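Tail spike protein gp49 (PDB 4RU4) probably cleaves the O-specific polysaccharide of the Pseudomonas cell surface as a trimeric tailspike lyase, helping the phage to enter its host. Local coordinates at residues R34-T37 against L38-Q42; N141-A144 against G145-F148; G160-T163 against S164-A167; I454-S457 against G458-I461. All blocks are in the same frame, centred on the assembly; numbering follows the deposited sequence. Where two conformers were deposited one is given.

Interaction 1: R34-T37 against L38-Q42; sequences RYAT and LAEAQ. With EDO (1,2-ethanediol), chain C.
Tyr35 and Thr37 meet the first turn of helix 38-44, and Thr37 with Glu40 forms a capping box at its N-terminus. In the loop before the helix, Arg34 lays its CB against one face of the Tyr35 ring. Its guanidinium turns away from the helix. Its NE gives an almost straight bond, in the guanidinium plane, to O1 of a 1,2-ethanediol (2.9 Å), probably picked up from the crystallisation solution. NH1 binds Gly21 O. The opposite face of the Tyr35 ring takes Ala41. The CA of Ala41 stands 4.0 Å from the Tyr35 ring centroid in a CH-pi contact, and its CB touches Tyr35 CD2 at 3.8 Å. The direct bond from Ala36 N to Glu40 OE1 is weak. A water joins the same two atoms: it accepts from Ala36 N and donates to Glu40 OE1 at 2.8 Å. Thr37 is the N-cap. Its OG1 sits between its own backbone N and carbonyl carbon (chi1 74°) and accepts from Glu40 N at 3.0 Å. The Glu40 carboxylate reaches back past this hydroxyl, so that the two side chains cross at a slant. The return half of the box is weak, with Thr37 N 3.3 Å from Glu40 OE1. The first helical bond is straighter: Ala41 N donates to Thr37 O at 3.1 Å and 168°.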
loop_
_atom_site.group_PDB
_atom_site.type_symbol
_atom_site.label_atom_id
_atom_site.label_comp_id
_atom_site.label_asym_id
_atom_site.label_seq_id
_atom_site.Cartn_x
_atom_site.Cartn_y
_atom_site.Cartn_z
ATOM N N ARG B 34 46.244 11.213 -30.715
ATOM C CA ARG B 34 46.199 12.657 -30.907
ATOM C C ARG B 34 47.428 13.391 -30.438
ATOM O O ARG B 34 47.728 14.466 -30.948
ATOM C CB ARG B 34 45.008 13.255 -30.158
ATOM C CG ARG B 34 43.870 13.563 -31.033
ATOM C CD ARG B 34 42.684 14.045 -30.244
ATOM N NE ARG B 34 41.503 13.502 -30.879
ATOM C CZ ARG B 34 40.263 13.657 -30.439
ATOM N NH1 ARG B 34 40.017 14.364 -29.344
ATOM N NH2 ARG B 34 39.272 13.104 -31.118
ATOM N N TYR B 35 48.092 12.863 -29.414
ATOM C CA TYR B 35 49.212 13.577 -28.817
ATOM C C TYR B 35 50.446 12.715 -28.898
ATOM O O TYR B 35 50.411 11.532 -28.564
ATOM C CB TYR B 35 48.899 13.956 -27.351
ATOM C CG TYR B 35 47.625 14.731 -27.291
ATOM C CD1 TYR B 35 47.598 16.061 -27.688
ATOM C CD2 TYR B 35 46.435 14.115 -26.938
ATOM C CE1 TYR B 35 46.418 16.781 -27.696
ATOM C CE2 TYR B 35 45.249 14.815 -26.939
ATOM C CZ TYR B 35 45.251 16.147 -27.323
ATOM O OH TYR B 35 44.084 16.852 -27.326
ATOM N N ALA B 36 51.537 13.322 -29.345
ATOM C CA ALA B 36 52.810 12.638 -29.464
ATOM C C ALA B 36 53.453 12.395 -28.089
ATOM O O ALA B 36 54.190 11.431 -27.906
ATOM C CB ALA B 36 53.748 13.451 -30.369
ATOM N N THR B 37 53.179 13.268 -27.120
ATOM C CA THR B 37 53.851 13.178 -25.821
ATOM C C THR B 37 52.850 13.330 -24.676
ATOM O O THR B 37 51.774 13.936 -24.837
ATOM C CB THR B 37 54.944 14.279 -25.640
ATOM O OG1 THR B 37 54.309 15.550 -25.418
ATOM C CG2 THR B 37 55.872 14.384 -26.879
ATOM N N LEU B 38 53.205 12.797 -23.515
ATOM C CA LEU B 38 52.348 12.921 -22.344
ATOM C C LEU B 38 52.186 14.388 -21.948
ATOM O O LEU B 38 51.087 14.823 -21.564
ATOM C CB LEU B 38 52.928 12.116 -21.179
ATOM C CG LEU B 38 52.166 12.188 -19.861
ATOM C CD1 LEU B 38 50.735 11.713 -20.046
ATOM C CD2 LEU B 38 52.921 11.303 -18.854
ATOM N N ALA B 39 53.263 15.165 -22.075
ATOM C CA ALA B 39 53.181 16.602 -21.769
ATOM C C ALA B 39 52.135 17.312 -22.644
ATOM O O ALA B 39 51.336 18.118 -22.147
ATOM C CB ALA B 39 54.536 17.275 -21.902
ATOM N N GLU B 40 52.134 17.001 -23.940
ATOM C CA GLU B 40 51.184 17.623 -24.855
ATOM C C GLU B 40 49.762 17.211 -24.484
ATOM O O GLU B 40 48.862 18.031 -24.471
ATOM C CB GLU B 40 51.467 17.227 -26.307
ATOM C CG GLU B 40 52.684 17.908 -26.895
ATOM C CD GLU B 40 53.174 17.259 -28.178
ATOM O OE1 GLU B 40 52.676 16.172 -28.551
ATOM O OE2 GLU B 40 54.084 17.841 -28.810
ATOM N N ALA B 41 49.555 15.940 -24.189
ATOM C CA ALA B 41 48.219 15.496 -23.748
ATOM C C ALA B 41 47.759 16.199 -22.460
ATOM O O ALA B 41 46.570 16.518 -22.297
ATOM C CB ALA B 41 48.201 13.974 -23.575
ATOM N N GLN B 42 48.684 16.438 -21.538
ATOM C CA GLN B 42 48.333 17.002 -20.228
ATOM C C GLN B 42 48.083 18.501 -20.296
ATOM O O GLN B 42 47.479 19.083 -19.393
ATOM C CB GLN B 42 49.404 16.690 -19.164
ATOM C CG GLN B 42 49.342 15.231 -18.677
ATOM C CD GLN B 42 50.164 15.015 -17.432
ATOM O OE1 GLN B 42 51.063 15.819 -17.136
ATOM N NE2 GLN B 42 49.855 13.943 -16.674
HETATM C C1 EDO C . 41.872 10.425 -33.111
HETATM O O1 EDO C . 41.956 11.851 -33.239
HETATM C C2 EDO C . 40.497 10.005 -32.607
HETATM O O2 EDO C . 39.533 10.072 -33.665
HETATM O O HOH W 1 51.173 15.849 -30.892
#

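Interaction 2: N141-A144 against G145-F148; sequences NLVA and GDVF
Asp146 turns its carboxylate back onto Leu142 and Val143, across a type II beta turn that runs from Val143 to Asp146. The turn is closed by Asp146 N, which donates to Val143 O at 3.0 Å. Gly145 occupies its third position with a positive phi of 95°. At these backbone angles a CB would clash with the carbonyl O of Ala144.

The Asp146 side chain can be followed outward. CB lies 3.2 Å from Val143 O, and its other neighbour is the methyl CD2 of Leu142. CG stands anti to its own carbonyl carbon (chi1 -79°), which brings the carboxylate over the start of the turn. OD2 accepts from Val143 N at 2.9 Å. The bond is nearly straight at the hydrogen (166°), but the N-H comes from above the carboxylate plane. The same oxygen lies 3.4 Å from Leu142 CA. OD1 accepts a hydrogen bond from a water at 2.8 Å. That water also donates to Ala144 O, so it links the tip of Asp146 to the turn backbone. Val143 CG2 packs beside both carboxylate oxygens.

On the inner side, Leu142 CD1 meets Phe148 CD2 at 3.9 Å, with the two side chains crossing at about a right angle.

The turn leads into strand 147-151 of the Ig-like domain. Leu142 and Phe148 pack on Val173 of strand 168-177 and on Leu121. Phe148 also touches Ile198 of strand 197-202. Ala144 packs on Ile264 of the second subunit.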
loop_
_atom_site.group_PDB
_atom_site.type_symbol
_atom_site.label_atom_id
_atom_site.label_comp_id
_atom_site.label_asym_id
_atom_site.label_seq_id
_atom_site.Cartn_x
_atom_site.Cartn_y
_atom_site.Cartn_z
ATOM N N ASN B 141 29.429 24.666 13.579
ATOM C CA ASN B 141 29.241 25.297 12.279
ATOM C C ASN B 141 28.045 24.674 11.546
ATOM O O ASN B 141 28.214 23.944 10.558
ATOM C CB ASN B 141 30.512 25.210 11.424
ATOM C CG ASN B 141 30.378 25.967 10.117
ATOM O OD1 ASN B 141 29.704 26.985 10.059
ATOM N ND2 ASN B 141 30.978 25.442 9.047
ATOM N N LEU B 142 26.844 24.972 12.053
ATOM C CA LEU B 142 25.594 24.398 11.545
ATOM C C LEU B 142 24.518 25.475 11.400
ATOM O O LEU B 142 24.455 26.390 12.220
ATOM C CB LEU B 142 25.093 23.317 12.510
ATOM C CG LEU B 142 25.958 22.064 12.643
ATOM C CD1 LEU B 142 25.444 21.195 13.774
ATOM C CD2 LEU B 142 25.934 21.283 11.319
ATOM N N VAL B 143 23.700 25.372 10.354
ATOM C CA VAL B 143 22.474 26.167 10.221
ATOM C C VAL B 143 21.299 25.252 9.876
ATOM O O VAL B 143 21.497 24.064 9.553
ATOM C CB VAL B 143 22.578 27.272 9.123
ATOM C CG1 VAL B 143 23.623 28.310 9.490
ATOM C CG2 VAL B 143 22.866 26.668 7.739
ATOM N N ALA B 144 20.083 25.799 9.947
ATOM C CA ALA B 144 18.878 25.028 9.660
ATOM C C ALA B 144 18.997 24.335 8.302
ATOM O O ALA B 144 19.465 24.939 7.329
ATOM C CB ALA B 144 17.656 25.937 9.694
ATOM N N GLY B 145 18.606 23.065 8.244
ATOM C CA GLY B 145 18.656 22.315 6.998
ATOM C C GLY B 145 19.949 21.505 6.881
ATOM O O GLY B 145 20.047 20.607 6.045
ATOM N N ASP B 146 20.951 21.816 7.703
ATOM C CA ASP B 146 22.213 21.079 7.626
ATOM C C ASP B 146 22.012 19.651 8.136
ATOM O O ASP B 146 21.072 19.377 8.875
ATOM C CB ASP B 146 23.337 21.759 8.432
ATOM C CG ASP B 146 23.973 22.955 7.710
ATOM O OD1 ASP B 146 23.680 23.212 6.523
ATOM O OD2 ASP B 146 24.806 23.632 8.342
ATOM N N VAL B 147 22.907 18.749 7.743
ATOM C CA VAL B 147 22.826 17.334 8.148
ATOM C C VAL B 147 24.098 16.901 8.837
ATOM O O VAL B 147 25.206 17.217 8.384
ATOM C CB VAL B 147 22.540 16.422 6.927
ATOM C CG1 VAL B 147 22.605 14.927 7.295
ATOM C CG2 VAL B 147 21.176 16.792 6.338
ATOM N N PHE B 148 23.948 16.218 9.964
ATOM C CA PHE B 148 25.110 15.664 10.640
ATOM C C PHE B 148 24.862 14.236 11.075
ATOM O O PHE B 148 23.710 13.798 11.167
ATOM C CB PHE B 148 25.580 16.556 11.805
ATOM C CG PHE B 148 24.580 16.696 12.953
ATOM C CD1 PHE B 148 24.590 15.801 14.007
ATOM C CD2 PHE B 148 23.700 17.779 13.002
ATOM C CE1 PHE B 148 23.729 15.942 15.069
ATOM C CE2 PHE B 148 22.815 17.926 14.056
ATOM C CZ PHE B 148 22.835 17.007 15.102
HETATM O O HOH W 2 21.319 24.298 5.470
#

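Interaction 3: G160-T163 against S164-A167; sequences GFRT and SYRA
Arg162 lies over the ring of Tyr165, and this is the tight part of the contact. Its CB stands almost above the ring centre, 3.6 Å from the Tyr165 centroid and only 6° off the normal, in a CH-pi contact. The chain then runs outward across the same face. CG of Arg162 is 3.5 Å from Tyr165 CZ, and CD reaches the hydroxyl. The extended chain carries the guanidinium past the ring edge, its plane 38° from that of the ring. Arg162 NE and Tyr165 OH come within 3.0 Å, but the angle is too poor for a bond. Both instead turn to Glu376: NE forms a salt bridge with OE2, and OH bonds to OE1. The two residues end a type I beta turn, in the loop between strands 147-151 and 168-177. Tyr165 N donates to Arg162 O at 3.1 Å, and Tyr165 is also the centre of an inverse gamma turn. The looser side is the outer bend. Thr163 is exposed, and its CB is directed away from the residues that follow, although it still touches Ser164 N. Phe161 adds little, with CB 4.3 Å from Tyr165 CE2. Arg166 CG comes no closer than 3.9 Å to Thr163 O, while its guanidinium pairs with Asp155.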
loop_
_atom_site.group_PDB
_atom_site.type_symbol
_atom_site.label_atom_id
_atom_site.label_comp_id
_atom_site.label_asym_id
_atom_site.label_seq_id
_atom_site.Cartn_x
_atom_site.Cartn_y
_atom_site.Cartn_z
ATOM N N GLY B 160 25.294 -6.706 18.375
ATOM C CA GLY B 160 26.410 -7.585 18.611
ATOM C C GLY B 160 26.610 -8.609 17.502
ATOM O O GLY B 160 27.598 -9.340 17.521
ATOM N N PHE B 161 25.675 -8.683 16.551
ATOM C CA PHE B 161 25.754 -9.732 15.529
ATOM C C PHE B 161 26.976 -9.551 14.611
ATOM O O PHE B 161 27.522 -10.530 14.117
ATOM C CB PHE B 161 24.449 -9.821 14.718
ATOM C CG PHE B 161 23.336 -10.597 15.413
ATOM C CD1 PHE B 161 23.324 -11.992 15.385
ATOM C CD2 PHE B 161 22.309 -9.938 16.077
ATOM C CE1 PHE B 161 22.308 -12.710 16.000
ATOM C CE2 PHE B 161 21.258 -10.660 16.704
ATOM C CZ PHE B 161 21.278 -12.047 16.665
ATOM N N ARG B 162 27.385 -8.310 14.377
ATOM C CA ARG B 162 28.610 -8.020 13.609
ATOM C C ARG B 162 29.328 -6.847 14.200
ATOM O O ARG B 162 28.704 -5.912 14.671
ATOM C CB ARG B 162 28.316 -7.684 12.120
ATOM C CG ARG B 162 27.627 -8.832 11.396
ATOM C CD ARG B 162 27.923 -8.908 9.900
ATOM N NE ARG B 162 26.865 -9.641 9.207
ATOM C CZ ARG B 162 26.928 -10.048 7.930
ATOM N NH1 ARG B 162 28.029 -9.852 7.205
ATOM N NH2 ARG B 162 25.884 -10.659 7.374
ATOM N N THR B 163 30.662 -6.920 14.147
ATOM C CA THR B 163 31.581 -5.857 14.518
ATOM C C THR B 163 31.179 -4.493 13.967
ATOM O O THR B 163 31.155 -3.485 14.688
ATOM C CB THR B 163 32.996 -6.184 13.929
ATOM O OG1 THR B 163 33.466 -7.419 14.475
ATOM C CG2 THR B 163 34.003 -5.081 14.220
ATOM N N SER B 164 30.885 -4.474 12.676
ATOM C CA SER B 164 30.659 -3.237 11.941
ATOM C C SER B 164 29.273 -2.626 12.199
ATOM O O SER B 164 28.952 -1.563 11.667
ATOM C CB SER B 164 30.831 -3.489 10.439
ATOM O OG SER B 164 29.838 -4.420 9.994
ATOM N N TYR B 165 28.442 -3.303 12.988
ATOM C CA TYR B 165 27.107 -2.761 13.271
ATOM C C TYR B 165 27.200 -1.738 14.402
ATOM O O TYR B 165 26.815 -2.001 15.543
ATOM C CB TYR B 165 26.103 -3.879 13.615
ATOM C CG TYR B 165 25.781 -4.817 12.463
ATOM C CD1 TYR B 165 26.161 -4.524 11.154
ATOM C CD2 TYR B 165 25.066 -5.993 12.693
ATOM C CE1 TYR B 165 25.855 -5.391 10.099
ATOM C CE2 TYR B 165 24.739 -6.842 11.659
ATOM C CZ TYR B 165 25.142 -6.553 10.377
ATOM O OH TYR B 165 24.797 -7.436 9.380
ATOM N N ARG B 166 27.731 -0.569 14.070
ATOM C CA ARG B 166 27.983 0.470 15.043
ATOM C C ARG B 166 26.774 1.407 15.175
ATOM O O ARG B 166 25.970 1.530 14.249
ATOM C CB ARG B 166 29.240 1.248 14.642
ATOM C CG ARG B 166 30.500 0.351 14.607
ATOM C CD ARG B 166 31.801 1.169 14.685
ATOM N NE ARG B 166 32.948 0.266 14.626
ATOM C CZ ARG B 166 33.763 0.165 13.575
ATOM N NH1 ARG B 166 33.587 0.959 12.522
ATOM N NH2 ARG B 166 34.771 -0.701 13.589
ATOM N N ALA B 167 26.680 2.070 16.320
ATOM C CA ALA B 167 25.555 2.939 16.655
ATOM C C ALA B 167 25.745 4.336 16.096
ATOM O O ALA B 167 26.863 4.769 15.834
ATOM C CB ALA B 167 25.373 3.018 18.189
#

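Interaction 4: I454-S457 against G458-I461; sequences IQYS and GQAI
Strand 452-463 belongs to the parallel beta-helix of the pectin lyase-like domain, and here it bends at a short break between residues 457 and 460. Tyr456, before the bend, meets Gln459, after it. Tyr456 OH donates to Gln459 OE1 at 2.6 Å, a short bond. The donor comes to the amide oxygen at an angle (C=O...O 123°) and is tilted somewhat from the carbonyl plane.

The same oxygen lies at the edge of the ring, near its plane, with Tyr456 CE1 at 3.2 Å. Ring and amide planes stand 84° apart, so the amide is turned nearly square to the ring. The reach across the bend depends on two side chains. The ring of Tyr456 leaves with CG anti to its backbone N (chi1 -158°). Gln459 is extended from CA to CD and holds its amide out to the hydroxyl. Both residues are buried, so this bond gives the hydroxyl and the amide oxygen a partner inside the domain.

Gly458 makes the bend itself, with a positive phi. A CB there would fall 2.5 Å from Ser457 O, a clash. Ser457 turns its OG to Glu487 of the next strand.

Tyr456 and Gln459 both pack on Ile424, Leu429 and Leu489. On another side, Gly458 O accepts from Gln455 NE2 of the third subunit, and Ala460 packs on Leu423 of that subunit. Strand 452-463 pairs in parallel with both 420-425 and 428-431, consistent with a turn between two faces of the right-handed parallel beta-helix of the pectin lyase-like fold.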
loop_
_atom_site.group_PDB
_atom_site.type_symbol
_atom_site.label_atom_id
_atom_site.label_comp_id
_atom_site.label_asym_id
_atom_site.label_seq_id
_atom_site.Cartn_x
_atom_site.Cartn_y
_atom_site.Cartn_z
ATOM N N ILE B 454 4.264 -13.983 19.090
ATOM C CA ILE B 454 3.827 -14.347 17.745
ATOM C C ILE B 454 2.379 -13.957 17.594
ATOM O O ILE B 454 1.532 -14.346 18.420
ATOM C CB ILE B 454 3.876 -15.888 17.495
ATOM C CG1 ILE B 454 5.227 -16.499 17.876
ATOM C CG2 ILE B 454 3.517 -16.212 16.042
ATOM C CD1 ILE B 454 6.371 -15.947 17.155
ATOM N N GLN B 455 2.081 -13.220 16.522
ATOM C CA GLN B 455 0.705 -12.971 16.139
ATOM C C GLN B 455 0.559 -13.520 14.717
ATOM O O GLN B 455 1.109 -12.951 13.780
ATOM C CB GLN B 455 0.404 -11.448 16.135
ATOM C CG GLN B 455 -1.032 -11.077 15.727
ATOM C CD GLN B 455 -1.174 -9.634 15.269
ATOM O OE1 GLN B 455 -0.295 -9.098 14.579
ATOM N NE2 GLN B 455 -2.273 -8.986 15.667
ATOM N N TYR B 456 -0.184 -14.616 14.551
ATOM C CA TYR B 456 -0.391 -15.154 13.212
ATOM C C TYR B 456 -1.905 -15.052 12.957
ATOM O O TYR B 456 -2.692 -15.828 13.507
ATOM C CB TYR B 456 0.159 -16.583 13.168
ATOM C CG TYR B 456 0.496 -17.077 11.767
ATOM C CD1 TYR B 456 -0.514 -17.339 10.835
ATOM C CD2 TYR B 456 1.820 -17.290 11.382
ATOM C CE1 TYR B 456 -0.215 -17.785 9.549
ATOM C CE2 TYR B 456 2.128 -17.723 10.106
ATOM C CZ TYR B 456 1.109 -17.975 9.195
ATOM O OH TYR B 456 1.420 -18.411 7.924
ATOM N N SER B 457 -2.314 -14.093 12.131
ATOM C CA SER B 457 -3.676 -13.553 12.203
ATOM C C SER B 457 -4.285 -13.167 10.847
ATOM O O SER B 457 -3.784 -12.261 10.181
ATOM C CB SER B 457 -3.592 -12.286 13.083
ATOM O OG SER B 457 -4.815 -11.589 13.185
ATOM N N GLY B 458 -5.368 -13.823 10.434
ATOM C CA GLY B 458 -6.128 -13.370 9.263
ATOM C C GLY B 458 -5.704 -13.895 7.894
ATOM O O GLY B 458 -6.344 -13.599 6.878
ATOM N N GLN B 459 -4.622 -14.662 7.836
ATOM C CA GLN B 459 -4.087 -15.123 6.534
ATOM C C GLN B 459 -4.940 -16.228 5.891
ATOM O O GLN B 459 -5.401 -17.143 6.568
ATOM C CB GLN B 459 -2.680 -15.654 6.731
ATOM C CG GLN B 459 -1.912 -16.032 5.474
ATOM C CD GLN B 459 -0.578 -16.620 5.859
ATOM O OE1 GLN B 459 -0.508 -17.734 6.385
ATOM N NE2 GLN B 459 0.484 -15.867 5.639
ATOM N N ALA B 460 -5.125 -16.147 4.578
ATOM C CA ALA B 460 -5.776 -17.226 3.819
ATOM C C ALA B 460 -4.707 -18.190 3.274
ATOM O O ALA B 460 -3.845 -17.797 2.513
ATOM C CB ALA B 460 -6.574 -16.629 2.683
ATOM N N ILE B 461 -4.768 -19.447 3.685
ATOM C CA ILE B 461 -3.737 -20.425 3.362
ATOM C C ILE B 461 -4.257 -21.415 2.317
ATOM O O ILE B 461 -5.425 -21.824 2.349
ATOM C CB ILE B 461 -3.314 -21.145 4.657
ATOM C CG1 ILE B 461 -2.766 -20.105 5.652
ATOM C CG2 ILE B 461 -2.325 -22.273 4.386
ATOM C CD1 ILE B 461 -2.906 -20.525 7.137
#

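The four contacts are local and follow one another in series along the chain; none nests in or crosses another. Interaction 1 comes first and caps helix 38-44 near the N-terminal end, with its centre about 45 Å from that of interaction 2. Interactions 2 and 3 share the Ig-like domain. Residues 141-148 make the turn into strand 147-151, and residues 160-167 turn in the loop between that strand and strand 168-177. Their nearest atoms are about 11 Å apart. Through Glu376, interaction 3 also ties this domain to the beta-helix. Interaction 4 bends a strand of that beta-helix, across the chain's centre from the other three, and borders the other subunits.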